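Local atomic coordinates of antibiotic biosynthesis monooxygenase (Rhodospirillum rubrum, PDB entry 4HL9), a protein that probably acts as a monooxygenase of the antibiotic biosynthesis monooxygenase family, working as a dimer of small ferredoxin-like subunits. Residues Q29-P34 with Q104-T109; Y60-D65 with F72-E77; R45-K50 with T94-L99. All coordinates share one frame; numbering follows the deposited sequence.

Contact 1: Q29-P34 with Q104-T109; sequences QDFIKP and QRQDGT
F31 and I32 offer their carbonyl oxygens to R105 at the corner where 104-109 turns into its strand, and here the contact is close-packed. R105 N meets F31 O at 2.7 Å. The side chain then bends back: its CG stands between the backbone N and the carbonyl carbon (chi1 67°) and the chain kinks at chi3, bringing NE and NH2 to the same oxygen, I32 O. The NH2 to I32 O distance is 3.1 Å, both nitrogens arrive from one face of the carbonyl, and the oxygen lies near the guanidinium plane. Arginine suits this place because its flat end can grip one atom side-on while a guanidinium face covers F31 CB; NH2 also forms a salt bridge with D68. The F31 ring carries the Q106 amide over one face, planes 24° apart, with OE1 4.0 Å above the ring centre, and H71 stacks with the ring.

Between F31 and Q106 the pairing is loose, and a water accepts from F31 N at 2.8 Å and donates to Q106 O. Polar Q106, D107 and K33 suit this solvent side. At Q29 and T109 the strands form a regular antiparallel pair, with Q29 N to T109 O at 2.9 Å. Their side chains lie side by side and share a second water between Q29 NE2 and T109 OG1. T109 is exposed, whereas Q29 packs on Q29 of the second subunit and its OE1 accepts from H71.

Strand 24-32 is flanked on its other side by strand 71-78. Its D30 and I32 turn to the opposite face of the sheet from Q29 and F31, where I32 packs on V40 and Y44 of helix 37-52 and both touch I100 of helix 91-101.

Contact 2: Y60-D65 with F72-E77; sequences YDLFVD and FVFIEE
I75 O takes two polar hydrogens, one from D61 N at 3.1 Å and one from a water at 2.8 Å that also donates to D61 OD2. The Asp is thus tied to the neighbouring strand through water, while its OD1 forms a salt bridge with R52. I75 N returns a nearly straight bond to D61 O, and F63 and V73 repeat the reciprocal pairing, with F63 N to V73 O at 2.8 Å. This is the regular register of an antiparallel hairpin.

Alternating with these pairs, the non-hydrogen-bonded pairs Y60-E76, L62-F74 and V64-F72 lie on the side of the sheet that meets helix 37-52. In L62, chi1 of 172° with chi2 of 74° turns CD1 over the F74 ring, 3.7 Å from its centre and 11° off the normal, a CH-pi contact. Leucine, branched at CG, can reach over a ring in this way. Y60 runs alongside E76, and its hydroxyl shares a water with E76 OE2. On the other face F63 CE2 rests 3.6 Å from I75 CD1.

Four backbone bonds pair the N-H and C=O groups of D61, F63, V73 and I75 between largely apolar faces. The partly exposed D61 meets R52 and water, while W78, bonded to OE1, and the water shared with Y60 hold the buried E76 carboxylate in place beside the tyrosine.

Contact 3: R45-K50 with T94-L99; sequences RELVEK and TRLVPL
The guanidinium of R95 presents its edge to the carboxylate of E46, with the two planes 36° apart. This salt bridge spans the two helices that lie on one face of the sheet in a ferredoxin-like alpha-beta fold. E46 OE2 lies close to the guanidinium plane but is itself approached from above the carboxylate plane, and R95 NH2 reaches it at 2.7 Å. R95 NH1 adds weaker bonds to both carboxylate oxygens, the one to OE2 being 3.1 Å. The grip is therefore skewed rather than the symmetric two-to-two pairing of an ideal bidentate bridge.

The segments 45-50 and 94-99 run roughly antiparallel, at 149°, with their axes 10.0 Å apart. Glutamate and arginine are suited to bridging them: E46 stretches out fully extended, with CG anti to the backbone N (chi1 -175°), while R95 bends at chi3 to cross it at about a right angle. K50, one helical turn after E46, adds a weak salt bridge to the same OE2. R95 NE pairs with E91 as well, so that two acids and two bases form a network whose charges probably offset the nearness of K50 to R95.

Beneath the charges the contact is apolar. L47 and L96 are buried, L47 also resting on Y60 of the sheet, and L47 CD2 meets V97 CG2 at 3.9 Å. L96 sits where the helix backbones come closest, and its branched end spreads over E46 and L47: CD2 lies 3.7 Å from E46 OE1, and CD1 presses against the helix backbone, 3.4 Å from L47 N.

In the fold
Contacts 1 and 2 belong to one sheet: 29-34 and 72-77 lie on neighbouring strands, and D30 N to F72 O, at 2.9 Å, is a probable hydrogen bond joining them. Contact 1 is at the surface and depends on arginine, amides and water; contact 2 is buried and mostly apolar, and its outer strand continues the sheet into the second subunit. Contact 3 lies over the sheet, without backbone bonding, and combines a salt-bridge network with a leucine layer. That layer meets contact 2 directly, L47 CD2 lying 3.7 Å from F74 CZ. Contacts 1 and 3 do not touch, although helix 91-101 leads into strand 104-115.

Contact 1: Q29-P34 with Q104-T109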
# COMPACT_ATOMS: atom_id res chain seq x y z
N GLN A 29 6.76 -0.47 -4.38
CA GLN A 29 6.65 -1.81 -4.93
C GLN A 29 7.85 -2.12 -5.79
O GLN A 29 8.23 -1.31 -6.67
CB GLN A 29 5.40 -1.92 -5.79
CG GLN A 29 4.10 -1.55 -5.07
CD GLN A 29 2.90 -1.79 -5.93
OE1 GLN A 29 2.72 -2.89 -6.45
NE2 GLN A 29 2.06 -0.76 -6.09
N ASP A 30 8.44 -3.27 -5.54
CA ASP A 30 9.54 -3.80 -6.34
C ASP A 30 9.05 -5.07 -7.04
O ASP A 30 8.24 -5.82 -6.47
CB ASP A 30 10.70 -4.20 -5.46
CG ASP A 30 11.38 -3.01 -4.77
OD1 ASP A 30 11.17 -1.83 -5.13
OD2 ASP A 30 12.19 -3.30 -3.87
N PHE A 31 9.54 -5.29 -8.26
CA PHE A 31 9.22 -6.52 -9.03
C PHE A 31 10.54 -7.19 -9.33
O PHE A 31 11.28 -6.72 -10.19
CB PHE A 31 8.46 -6.17 -10.30
CG PHE A 31 7.18 -5.39 -10.05
CD1 PHE A 31 5.95 -6.03 -9.98
CD2 PHE A 31 7.22 -4.01 -9.89
CE1 PHE A 31 4.77 -5.32 -9.76
CE2 PHE A 31 6.04 -3.27 -9.65
CZ PHE A 31 4.82 -3.93 -9.58
N ILE A 32 10.84 -8.23 -8.59
CA ILE A 32 12.16 -8.87 -8.64
C ILE A 32 12.09 -10.10 -9.56
O ILE A 32 11.10 -10.85 -9.50
CB ILE A 32 12.62 -9.29 -7.22
CG1 ILE A 32 12.71 -8.06 -6.28
CG2 ILE A 32 13.99 -10.01 -7.27
CD1 ILE A 32 13.48 -6.90 -6.93
N LYS A 33 13.14 -10.31 -10.37
CA LYS A 33 13.21 -11.53 -11.21
C LYS A 33 13.15 -12.76 -10.32
O LYS A 33 13.86 -12.84 -9.33
CB LYS A 33 14.50 -11.53 -12.04
CG LYS A 33 14.57 -10.42 -13.06
CD LYS A 33 15.88 -10.52 -13.85
CE LYS A 33 15.96 -9.39 -14.84
NZ LYS A 33 17.24 -9.47 -15.60
N PRO A 34 12.27 -13.73 -10.67
CA PRO A 34 12.07 -14.89 -9.81
C PRO A 34 13.36 -15.61 -9.42
O PRO A 34 13.47 -16.07 -8.29
CB PRO A 34 11.17 -15.82 -10.65
CG PRO A 34 10.44 -14.90 -11.54
CD PRO A 34 11.37 -13.74 -11.83
N GLN A 104 15.80 -6.30 -10.58
CA GLN A 104 14.40 -5.98 -10.90
C GLN A 104 13.97 -6.47 -12.29
O GLN A 104 14.76 -6.44 -13.23
CB GLN A 104 14.13 -4.49 -10.80
CG GLN A 104 14.76 -3.68 -11.91
CD GLN A 104 14.54 -2.18 -11.76
OE1 GLN A 104 14.45 -1.66 -10.66
NE2 GLN A 104 14.47 -1.50 -12.89
N ARG A 105 12.72 -6.90 -12.42
CA ARG A 105 12.23 -7.31 -13.74
C ARG A 105 11.65 -6.13 -14.53
O ARG A 105 11.59 -6.16 -15.76
CB ARG A 105 11.28 -8.52 -13.64
CG ARG A 105 9.95 -8.31 -12.96
CD ARG A 105 9.05 -9.55 -13.14
NE ARG A 105 9.04 -10.31 -11.90
CZ ARG A 105 7.95 -10.65 -11.23
NH1 ARG A 105 6.74 -10.37 -11.73
NH2 ARG A 105 8.06 -11.31 -10.08
N GLN A 106 11.24 -5.09 -13.80
CA GLN A 106 10.68 -3.85 -14.37
C GLN A 106 10.99 -2.77 -13.33
O GLN A 106 11.31 -3.10 -12.19
CB GLN A 106 9.16 -3.89 -14.52
CG GLN A 106 8.49 -5.26 -14.55
CD GLN A 106 7.08 -5.28 -13.94
OE1 GLN A 106 6.39 -4.25 -13.85
NE2 GLN A 106 6.66 -6.46 -13.51
N ASP A 107 10.87 -1.49 -13.70
CA ASP A 107 11.01 -0.41 -12.73
C ASP A 107 10.02 -0.58 -11.57
O ASP A 107 8.89 -1.06 -11.76
CB ASP A 107 10.76 0.96 -13.35
CG ASP A 107 11.84 1.37 -14.33
OD1 ASP A 107 13.06 1.22 -14.02
OD2 ASP A 107 11.45 1.87 -15.40
N GLY A 108 10.44 -0.17 -10.38
CA GLY A 108 9.55 -0.17 -9.22
C GLY A 108 8.67 1.07 -9.25
O GLY A 108 8.80 1.93 -10.13
N THR A 109 7.73 1.14 -8.31
CA THR A 109 6.90 2.33 -8.18
C THR A 109 6.90 2.82 -6.73
O THR A 109 7.05 2.04 -5.79
CB THR A 109 5.45 2.08 -8.63
OG1 THR A 109 4.87 1.10 -7.76
CG2 THR A 109 5.37 1.59 -10.11
O HOH W 1 3.54 1.78 -5.24
O HOH W 2 11.02 -3.22 -9.35

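Contact 2: Y60-D65 with F72-E77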
# COMPACT_ATOMS: atom_id res chain seq x y z
N TYR A 60 7.42 0.86 9.32
CA TYR A 60 8.05 0.39 8.08
C TYR A 60 7.90 -1.12 8.06
O TYR A 60 8.42 -1.81 8.93
CB TYR A 60 9.52 0.77 8.09
CG TYR A 60 10.29 0.66 6.79
CD1 TYR A 60 10.16 1.64 5.80
CD2 TYR A 60 11.19 -0.39 6.57
CE1 TYR A 60 10.89 1.59 4.64
CE2 TYR A 60 11.92 -0.47 5.39
CZ TYR A 60 11.77 0.52 4.43
OH TYR A 60 12.49 0.48 3.27
N ASP A 61 7.14 -1.61 7.11
CA ASP A 61 6.78 -3.02 7.08
C ASP A 61 6.81 -3.48 5.65
O ASP A 61 6.45 -2.74 4.75
CB ASP A 61 5.38 -3.23 7.67
CG ASP A 61 5.30 -2.86 9.15
OD1 ASP A 61 5.78 -3.64 10.01
OD2 ASP A 61 4.78 -1.77 9.45
N LEU A 62 7.26 -4.72 5.45
CA LEU A 62 7.46 -5.25 4.13
C LEU A 62 6.56 -6.47 3.95
O LEU A 62 6.44 -7.30 4.85
CB LEU A 62 8.94 -5.64 3.98
CG LEU A 62 9.32 -6.41 2.71
CD1 LEU A 62 9.34 -5.51 1.48
CD2 LEU A 62 10.68 -7.08 2.91
N PHE A 63 5.92 -6.55 2.78
CA PHE A 63 4.98 -7.62 2.47
C PHE A 63 5.32 -8.20 1.13
O PHE A 63 6.05 -7.58 0.35
CB PHE A 63 3.57 -7.05 2.42
CG PHE A 63 3.16 -6.38 3.69
CD1 PHE A 63 2.53 -7.11 4.69
CD2 PHE A 63 3.47 -5.04 3.92
CE1 PHE A 63 2.17 -6.49 5.90
CE2 PHE A 63 3.12 -4.42 5.11
CZ PHE A 63 2.45 -5.14 6.09
N VAL A 64 4.75 -9.37 0.85
CA VAL A 64 4.92 -9.99 -0.46
C VAL A 64 3.55 -10.41 -1.03
O VAL A 64 2.69 -10.88 -0.30
CB VAL A 64 5.91 -11.19 -0.39
CG1 VAL A 64 5.38 -12.30 0.52
CG2 VAL A 64 6.24 -11.73 -1.80
N ASP A 65 3.40 -10.24 -2.33
CA ASP A 65 2.17 -10.55 -3.10
C ASP A 65 1.95 -12.06 -3.02
O ASP A 65 2.90 -12.83 -3.23
CB ASP A 65 2.41 -10.14 -4.55
CG ASP A 65 1.19 -10.31 -5.45
OD1 ASP A 65 0.28 -11.11 -5.15
OD2 ASP A 65 1.18 -9.65 -6.51
N PHE A 72 7.42 -7.36 -4.08
CA PHE A 72 7.54 -6.94 -2.67
C PHE A 72 6.94 -5.57 -2.52
O PHE A 72 7.09 -4.74 -3.41
CB PHE A 72 9.01 -6.93 -2.22
CG PHE A 72 9.62 -8.29 -2.16
CD1 PHE A 72 9.44 -9.09 -1.04
CD2 PHE A 72 10.33 -8.79 -3.25
CE1 PHE A 72 9.97 -10.36 -0.99
CE2 PHE A 72 10.86 -10.06 -3.21
CZ PHE A 72 10.69 -10.85 -2.08
N VAL A 73 6.30 -5.33 -1.37
CA VAL A 73 5.60 -4.08 -1.12
C VAL A 73 5.98 -3.53 0.25
O VAL A 73 5.86 -4.22 1.27
CB VAL A 73 4.07 -4.23 -1.24
CG1 VAL A 73 3.35 -2.89 -0.91
CG2 VAL A 73 3.68 -4.70 -2.66
N PHE A 74 6.47 -2.29 0.25
CA PHE A 74 6.79 -1.57 1.47
C PHE A 74 5.59 -0.70 1.83
O PHE A 74 5.00 -0.08 0.96
CB PHE A 74 8.00 -0.65 1.24
CG PHE A 74 9.31 -1.37 1.07
CD1 PHE A 74 10.07 -1.72 2.18
CD2 PHE A 74 9.80 -1.67 -0.20
CE1 PHE A 74 11.30 -2.38 2.03
CE2 PHE A 74 11.02 -2.29 -0.36
CZ PHE A 74 11.77 -2.66 0.75
N ILE A 75 5.22 -0.68 3.11
CA ILE A 75 4.25 0.29 3.59
C ILE A 75 4.97 1.07 4.67
O ILE A 75 5.43 0.49 5.65
CB ILE A 75 2.98 -0.39 4.19
CG1 ILE A 75 2.17 -1.09 3.09
CG2 ILE A 75 2.09 0.68 4.85
CD1 ILE A 75 1.01 -1.95 3.65
N GLU A 76 5.06 2.39 4.50
CA GLU A 76 5.92 3.20 5.34
C GLU A 76 5.11 4.39 5.86
O GLU A 76 4.17 4.85 5.22
CB GLU A 76 7.17 3.70 4.57
CG GLU A 76 7.64 2.81 3.38
CD GLU A 76 8.80 3.42 2.52
OE1 GLU A 76 9.25 4.57 2.78
OE2 GLU A 76 9.29 2.72 1.59
N GLU A 77 5.50 4.88 7.03
CA GLU A 77 4.93 6.10 7.55
C GLU A 77 6.10 6.95 8.05
O GLU A 77 6.98 6.46 8.78
CB GLU A 77 3.92 5.77 8.66
CG GLU A 77 3.11 6.94 9.16
CD GLU A 77 1.93 6.50 10.02
OE1 GLU A 77 1.93 5.36 10.55
OE2 GLU A 77 1.00 7.32 10.20
O HOH W 3 12.29 2.37 1.51
O HOH W 4 3.81 -0.05 7.83

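Contact 3: R45-K50 with T94-L99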
# COMPACT_ATOMS: atom_id res chain seq x y z
N ARG A 45 15.69 -7.94 4.47
CA ARG A 45 15.64 -8.09 5.93
C ARG A 45 16.52 -7.05 6.66
O ARG A 45 16.08 -6.42 7.64
CB ARG A 45 16.03 -9.51 6.36
CG ARG A 45 15.07 -10.62 5.90
CD ARG A 45 15.46 -11.94 6.56
NE ARG A 45 15.52 -13.05 5.61
CZ ARG A 45 14.47 -13.66 5.07
NH1 ARG A 45 13.23 -13.27 5.35
NH2 ARG A 45 14.66 -14.67 4.22
N GLU A 46 17.74 -6.84 6.16
CA GLU A 46 18.62 -5.79 6.71
C GLU A 46 18.04 -4.39 6.47
O GLU A 46 18.08 -3.56 7.36
CB GLU A 46 20.05 -5.89 6.14
CG GLU A 46 21.03 -4.88 6.80
CD GLU A 46 22.43 -4.90 6.19
OE1 GLU A 46 22.74 -5.79 5.36
OE2 GLU A 46 23.24 -4.02 6.55
N LEU A 47 17.53 -4.13 5.27
CA LEU A 47 16.90 -2.83 4.97
C LEU A 47 15.79 -2.51 5.99
O LEU A 47 15.73 -1.41 6.56
CB LEU A 47 16.43 -2.78 3.50
CG LEU A 47 15.80 -1.48 2.99
CD1 LEU A 47 16.79 -0.29 3.15
CD2 LEU A 47 15.27 -1.60 1.54
N VAL A 48 14.94 -3.49 6.26
CA VAL A 48 13.83 -3.32 7.21
C VAL A 48 14.36 -3.05 8.62
O VAL A 48 13.96 -2.07 9.27
CB VAL A 48 12.87 -4.52 7.15
CG1 VAL A 48 11.90 -4.51 8.33
CG2 VAL A 48 12.10 -4.50 5.84
N GLU A 49 15.30 -3.89 9.06
CA GLU A 49 15.87 -3.74 10.40
C GLU A 49 16.55 -2.37 10.62
O GLU A 49 16.29 -1.71 11.63
CB GLU A 49 16.83 -4.90 10.69
CG GLU A 49 17.87 -4.64 11.77
CD GLU A 49 18.91 -5.74 11.81
OE1 GLU A 49 19.98 -5.56 11.18
OE2 GLU A 49 18.63 -6.79 12.43
N LYS A 50 17.36 -1.93 9.67
CA LYS A 50 18.08 -0.66 9.79
C LYS A 50 17.17 0.54 9.63
O LYS A 50 17.36 1.58 10.30
CB LYS A 50 19.22 -0.55 8.74
CG LYS A 50 20.46 -1.42 8.95
CD LYS A 50 21.18 -1.15 10.26
CE LYS A 50 22.63 -1.70 10.25
NZ LYS A 50 22.79 -3.04 9.62
N THR A 94 21.22 3.56 0.58
CA THR A 94 22.07 3.73 -0.59
C THR A 94 22.95 2.51 -0.91
O THR A 94 23.37 2.32 -2.05
CB THR A 94 22.94 5.02 -0.49
OG1 THR A 94 23.72 4.95 0.70
CG2 THR A 94 22.04 6.27 -0.46
N ARG A 95 23.22 1.67 0.07
CA ARG A 95 23.94 0.43 -0.18
C ARG A 95 22.96 -0.67 -0.64
O ARG A 95 23.15 -1.28 -1.70
CB ARG A 95 24.73 0.00 1.07
CG ARG A 95 25.35 -1.40 1.01
CD ARG A 95 26.20 -1.70 2.23
NE ARG A 95 25.55 -1.38 3.51
CZ ARG A 95 24.80 -2.22 4.21
NH1 ARG A 95 24.58 -3.46 3.78
NH2 ARG A 95 24.26 -1.82 5.36
N LEU A 96 21.89 -0.89 0.12
CA LEU A 96 21.02 -2.05 -0.08
C LEU A 96 20.11 -1.96 -1.30
O LEU A 96 19.94 -2.98 -2.01
CB LEU A 96 20.25 -2.43 1.20
CG LEU A 96 21.09 -2.93 2.39
CD1 LEU A 96 20.31 -2.85 3.71
CD2 LEU A 96 21.62 -4.33 2.18
N VAL A 97 19.55 -0.77 -1.56
CA VAL A 97 18.52 -0.61 -2.59
C VAL A 97 19.02 -0.85 -4.03
O VAL A 97 18.33 -1.54 -4.82
CB VAL A 97 17.70 0.71 -2.45
CG1 VAL A 97 16.71 0.86 -3.58
CG2 VAL A 97 16.92 0.73 -1.12
N PRO A 98 20.19 -0.28 -4.40
CA PRO A 98 20.73 -0.62 -5.72
C PRO A 98 21.09 -2.11 -5.83
O PRO A 98 20.89 -2.70 -6.90
CB PRO A 98 21.96 0.28 -5.86
CG PRO A 98 21.67 1.45 -4.92
CD PRO A 98 20.97 0.81 -3.76
N LEU A 99 21.57 -2.73 -4.75
CA LEU A 99 21.86 -4.16 -4.78
C LEU A 99 20.61 -5.02 -5.02
O LEU A 99 20.68 -6.06 -5.69
CB LEU A 99 22.56 -4.62 -3.51
CG LEU A 99 23.97 -4.05 -3.23
CD1 LEU A 99 24.39 -4.53 -1.86
CD2 LEU A 99 24.94 -4.49 -4.34